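Local coordinates for DNA repair protein RAD14 (Saccharomyces cerevisiae, PDB 5A3D) that binds specifically to damaged, kinked DNA through this zinc-containing DNA-binding domain and is required for the incision step of nucleotide excision repair, at residues K3-D14 with Q24-H33. Sequence-based numbering, arbitrary orientation.
Sequences KCIECHINIEMD and QVCKQCSKEH. With ZN (zinc ion), chain F.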
# COMPACT_ATOMS: atom_id res chain seq x y z
N LYS B 3 -20.78 -36.09 12.33
CA LYS B 3 -20.87 -36.48 10.92
C LYS B 3 -20.76 -35.30 9.98
O LYS B 3 -21.15 -34.17 10.29
CB LYS B 3 -22.13 -37.29 10.61
CG LYS B 3 -22.21 -38.60 11.43
CD LYS B 3 -23.32 -39.51 10.94
CE LYS B 3 -23.68 -40.62 11.96
NZ LYS B 3 -22.57 -41.52 12.43
N CYS B 4 -20.14 -35.53 8.87
CA CYS B 4 -20.10 -34.54 7.77
C CYS B 4 -21.44 -33.89 7.45
O CYS B 4 -22.46 -34.55 7.31
CB CYS B 4 -19.61 -35.27 6.53
SG CYS B 4 -19.60 -34.26 5.04
N ILE B 5 -21.43 -32.56 7.36
CA ILE B 5 -22.68 -31.81 7.17
C ILE B 5 -23.25 -31.96 5.75
O ILE B 5 -24.35 -31.59 5.49
CB ILE B 5 -22.48 -30.32 7.54
CG1 ILE B 5 -21.52 -29.65 6.57
CG2 ILE B 5 -21.95 -30.25 8.95
CD1 ILE B 5 -20.87 -28.33 7.00
N GLU B 6 -22.49 -32.52 4.81
CA GLU B 6 -23.06 -32.74 3.49
C GLU B 6 -23.68 -34.13 3.41
O GLU B 6 -24.91 -34.30 3.11
CB GLU B 6 -22.00 -32.53 2.43
CG GLU B 6 -21.63 -31.08 2.40
CD GLU B 6 -22.70 -30.21 1.71
OE1 GLU B 6 -23.72 -30.75 1.18
OE2 GLU B 6 -22.52 -29.00 1.72
N CYS B 7 -22.87 -35.14 3.66
CA CYS B 7 -23.34 -36.48 3.43
C CYS B 7 -24.05 -37.09 4.64
O CYS B 7 -24.87 -37.99 4.49
CB CYS B 7 -22.17 -37.37 2.95
SG CYS B 7 -20.83 -37.77 4.08
N HIS B 8 -23.69 -36.64 5.84
CA HIS B 8 -24.22 -37.17 7.12
C HIS B 8 -23.82 -38.60 7.48
O HIS B 8 -24.49 -39.25 8.26
CB HIS B 8 -25.74 -37.07 7.11
CG HIS B 8 -26.21 -35.71 6.72
ND1 HIS B 8 -25.97 -34.59 7.49
CD2 HIS B 8 -26.92 -35.28 5.64
CE1 HIS B 8 -26.50 -33.53 6.90
NE2 HIS B 8 -27.10 -33.93 5.78
N ILE B 9 -22.74 -39.03 6.86
CA ILE B 9 -22.25 -40.37 6.88
C ILE B 9 -20.83 -40.45 7.38
O ILE B 9 -20.59 -41.11 8.37
CB ILE B 9 -22.33 -40.97 5.48
CG1 ILE B 9 -23.80 -41.10 5.12
CG2 ILE B 9 -21.66 -42.38 5.47
CD1 ILE B 9 -23.96 -41.50 3.67
N ASN B 10 -19.91 -39.80 6.70
CA ASN B 10 -18.50 -39.85 7.04
C ASN B 10 -18.27 -39.12 8.36
O ASN B 10 -18.95 -38.10 8.67
CB ASN B 10 -17.66 -39.27 5.91
CG ASN B 10 -17.20 -40.31 4.87
OD1 ASN B 10 -17.09 -41.51 5.17
ND2 ASN B 10 -16.99 -39.85 3.62
N ILE B 11 -17.31 -39.67 9.07
CA ILE B 11 -16.79 -39.19 10.31
C ILE B 11 -15.39 -38.61 10.23
O ILE B 11 -14.94 -37.94 11.21
CB ILE B 11 -16.84 -40.44 11.20
CG1 ILE B 11 -17.78 -40.21 12.31
CG2 ILE B 11 -15.50 -41.12 11.49
CD1 ILE B 11 -19.16 -40.35 11.79
N GLU B 12 -14.67 -38.92 9.14
CA GLU B 12 -13.34 -38.40 8.95
C GLU B 12 -13.43 -37.14 8.07
O GLU B 12 -13.79 -37.23 6.94
CB GLU B 12 -12.39 -39.45 8.36
CG GLU B 12 -12.28 -40.71 9.18
CD GLU B 12 -11.68 -40.49 10.58
OE1 GLU B 12 -10.99 -39.44 10.77
OE2 GLU B 12 -11.88 -41.35 11.50
N MET B 13 -13.11 -35.96 8.63
CA MET B 13 -13.28 -34.70 7.86
C MET B 13 -12.03 -34.43 7.05
O MET B 13 -10.94 -34.90 7.38
CB MET B 13 -13.59 -33.53 8.77
CG MET B 13 -14.79 -33.64 9.73
SD MET B 13 -16.31 -34.12 8.82
CE MET B 13 -17.05 -35.15 10.05
N ASP B 14 -12.17 -33.62 6.01
CA ASP B 14 -11.05 -33.19 5.23
C ASP B 14 -10.15 -32.33 6.12
O ASP B 14 -10.71 -31.46 6.78
CB ASP B 14 -11.52 -32.32 4.09
CG ASP B 14 -10.40 -31.91 3.23
OD1 ASP B 14 -9.79 -32.75 2.61
OD2 ASP B 14 -10.03 -30.73 3.26
N GLN B 24 -16.98 -28.85 9.01
CA GLN B 24 -17.16 -30.28 9.21
C GLN B 24 -17.64 -31.00 7.93
O GLN B 24 -18.85 -31.32 7.80
CB GLN B 24 -18.14 -30.53 10.36
CG GLN B 24 -17.55 -30.11 11.69
CD GLN B 24 -17.59 -31.28 12.65
OE1 GLN B 24 -18.64 -31.53 13.30
NE2 GLN B 24 -16.47 -32.06 12.70
N VAL B 25 -16.72 -31.12 6.97
CA VAL B 25 -16.99 -31.63 5.60
C VAL B 25 -15.92 -32.62 5.22
O VAL B 25 -14.75 -32.38 5.49
CB VAL B 25 -17.02 -30.48 4.57
CG1 VAL B 25 -17.31 -31.03 3.18
CG2 VAL B 25 -18.11 -29.52 4.97
N CYS B 26 -16.33 -33.79 4.75
CA CYS B 26 -15.38 -34.82 4.36
C CYS B 26 -14.76 -34.49 3.00
O CYS B 26 -15.30 -33.70 2.20
CB CYS B 26 -16.04 -36.24 4.33
SG CYS B 26 -17.17 -36.55 3.04
N LYS B 27 -13.69 -35.16 2.68
CA LYS B 27 -12.95 -34.86 1.47
C LYS B 27 -13.82 -35.21 0.21
O LYS B 27 -13.83 -34.50 -0.77
CB LYS B 27 -11.60 -35.61 1.45
CG LYS B 27 -10.84 -35.21 0.20
CD LYS B 27 -9.34 -34.91 0.23
CE LYS B 27 -8.42 -35.62 1.23
NZ LYS B 27 -6.97 -35.40 0.80
N GLN B 28 -14.55 -36.30 0.28
CA GLN B 28 -15.34 -36.73 -0.86
C GLN B 28 -16.41 -35.65 -1.22
O GLN B 28 -16.58 -35.26 -2.38
CB GLN B 28 -15.93 -38.11 -0.65
CG GLN B 28 -16.95 -38.57 -1.76
CD GLN B 28 -17.30 -40.05 -1.70
OE1 GLN B 28 -16.92 -40.77 -0.81
NE2 GLN B 28 -18.08 -40.49 -2.66
N CYS B 29 -17.13 -35.22 -0.20
CA CYS B 29 -18.14 -34.22 -0.30
C CYS B 29 -17.56 -32.89 -0.75
O CYS B 29 -18.18 -32.26 -1.58
CB CYS B 29 -18.94 -34.05 0.99
SG CYS B 29 -20.08 -35.39 1.30
N SER B 30 -16.39 -32.52 -0.26
CA SER B 30 -15.77 -31.33 -0.76
C SER B 30 -15.51 -31.44 -2.31
O SER B 30 -15.70 -30.45 -3.00
CB SER B 30 -14.47 -30.98 -0.10
OG SER B 30 -13.40 -31.82 -0.46
N LYS B 31 -15.08 -32.59 -2.82
CA LYS B 31 -14.89 -32.72 -4.27
C LYS B 31 -16.22 -32.77 -5.03
O LYS B 31 -16.27 -32.40 -6.24
CB LYS B 31 -14.01 -33.90 -4.71
CG LYS B 31 -12.64 -33.97 -4.07
CD LYS B 31 -11.99 -32.63 -3.78
CE LYS B 31 -10.45 -32.62 -3.77
NZ LYS B 31 -9.97 -31.34 -4.41
N GLU B 32 -17.28 -33.24 -4.38
CA GLU B 32 -18.59 -33.31 -5.03
C GLU B 32 -19.32 -31.95 -5.07
O GLU B 32 -20.26 -31.74 -5.88
CB GLU B 32 -19.45 -34.39 -4.33
CG GLU B 32 -18.87 -35.80 -4.54
CD GLU B 32 -19.51 -36.93 -3.69
OE1 GLU B 32 -20.10 -36.64 -2.57
OE2 GLU B 32 -19.33 -38.13 -4.11
N HIS B 33 -18.84 -30.99 -4.27
CA HIS B 33 -19.50 -29.72 -4.07
C HIS B 33 -18.52 -28.53 -4.14
O HIS B 33 -18.36 -27.75 -3.18
CB HIS B 33 -20.25 -29.77 -2.76
CG HIS B 33 -21.34 -30.75 -2.79
ND1 HIS B 33 -22.47 -30.57 -3.59
CD2 HIS B 33 -21.49 -31.94 -2.17
CE1 HIS B 33 -23.26 -31.62 -3.44
NE2 HIS B 33 -22.68 -32.46 -2.60
ZN ZN F . -19.39 -36.01 3.41
O HOH W 1 -15.47 -40.68 1.54
O HOH W 2 -12.45 -36.92 4.57
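Over one face of the His33 ring, toward its rim, lies Glu6 OE1, 4.2 Å from His33 CD2, with carboxylate and ring planes 23° apart. The other carboxylate oxygen, OE2, makes a salt bridge to Lys36 and a hydrogen bond to Tyr37; His33 ND1 is hydrogen-bonded to Glu35. The Asn10 amide has Cys26 SG in its plane: ND2 donates to that sulfur at 3.4 Å in an almost straight bond (176°), and also to a water that links it to Gln28 OE1. With an alanine in place of Asn10, the Cys26 sulfur is likely to lose this donor and the water its loop-side partner. Cys4, Cys7, Cys26 and Cys29 hold the zinc ion in a four-cysteine zinc finger, two CxxC pairs with the second running into helix 27-32. Cys26 is the N-cap, its SG lying between backbone N and carbonyl carbon (chi1 72°), where it takes Cys29 N as well as the metal. Cys4 SG likewise accepts from Cys26 N (3.3 Å) and Glu6 N, bonds likely to temper the thiolate charge. Away from the metal, Ile5 CD1 packs on Val25 CG2 at 3.6 Å, while Ile5 N hydrogen-bonds to Gln24 O and Asp14 N to Val25 O.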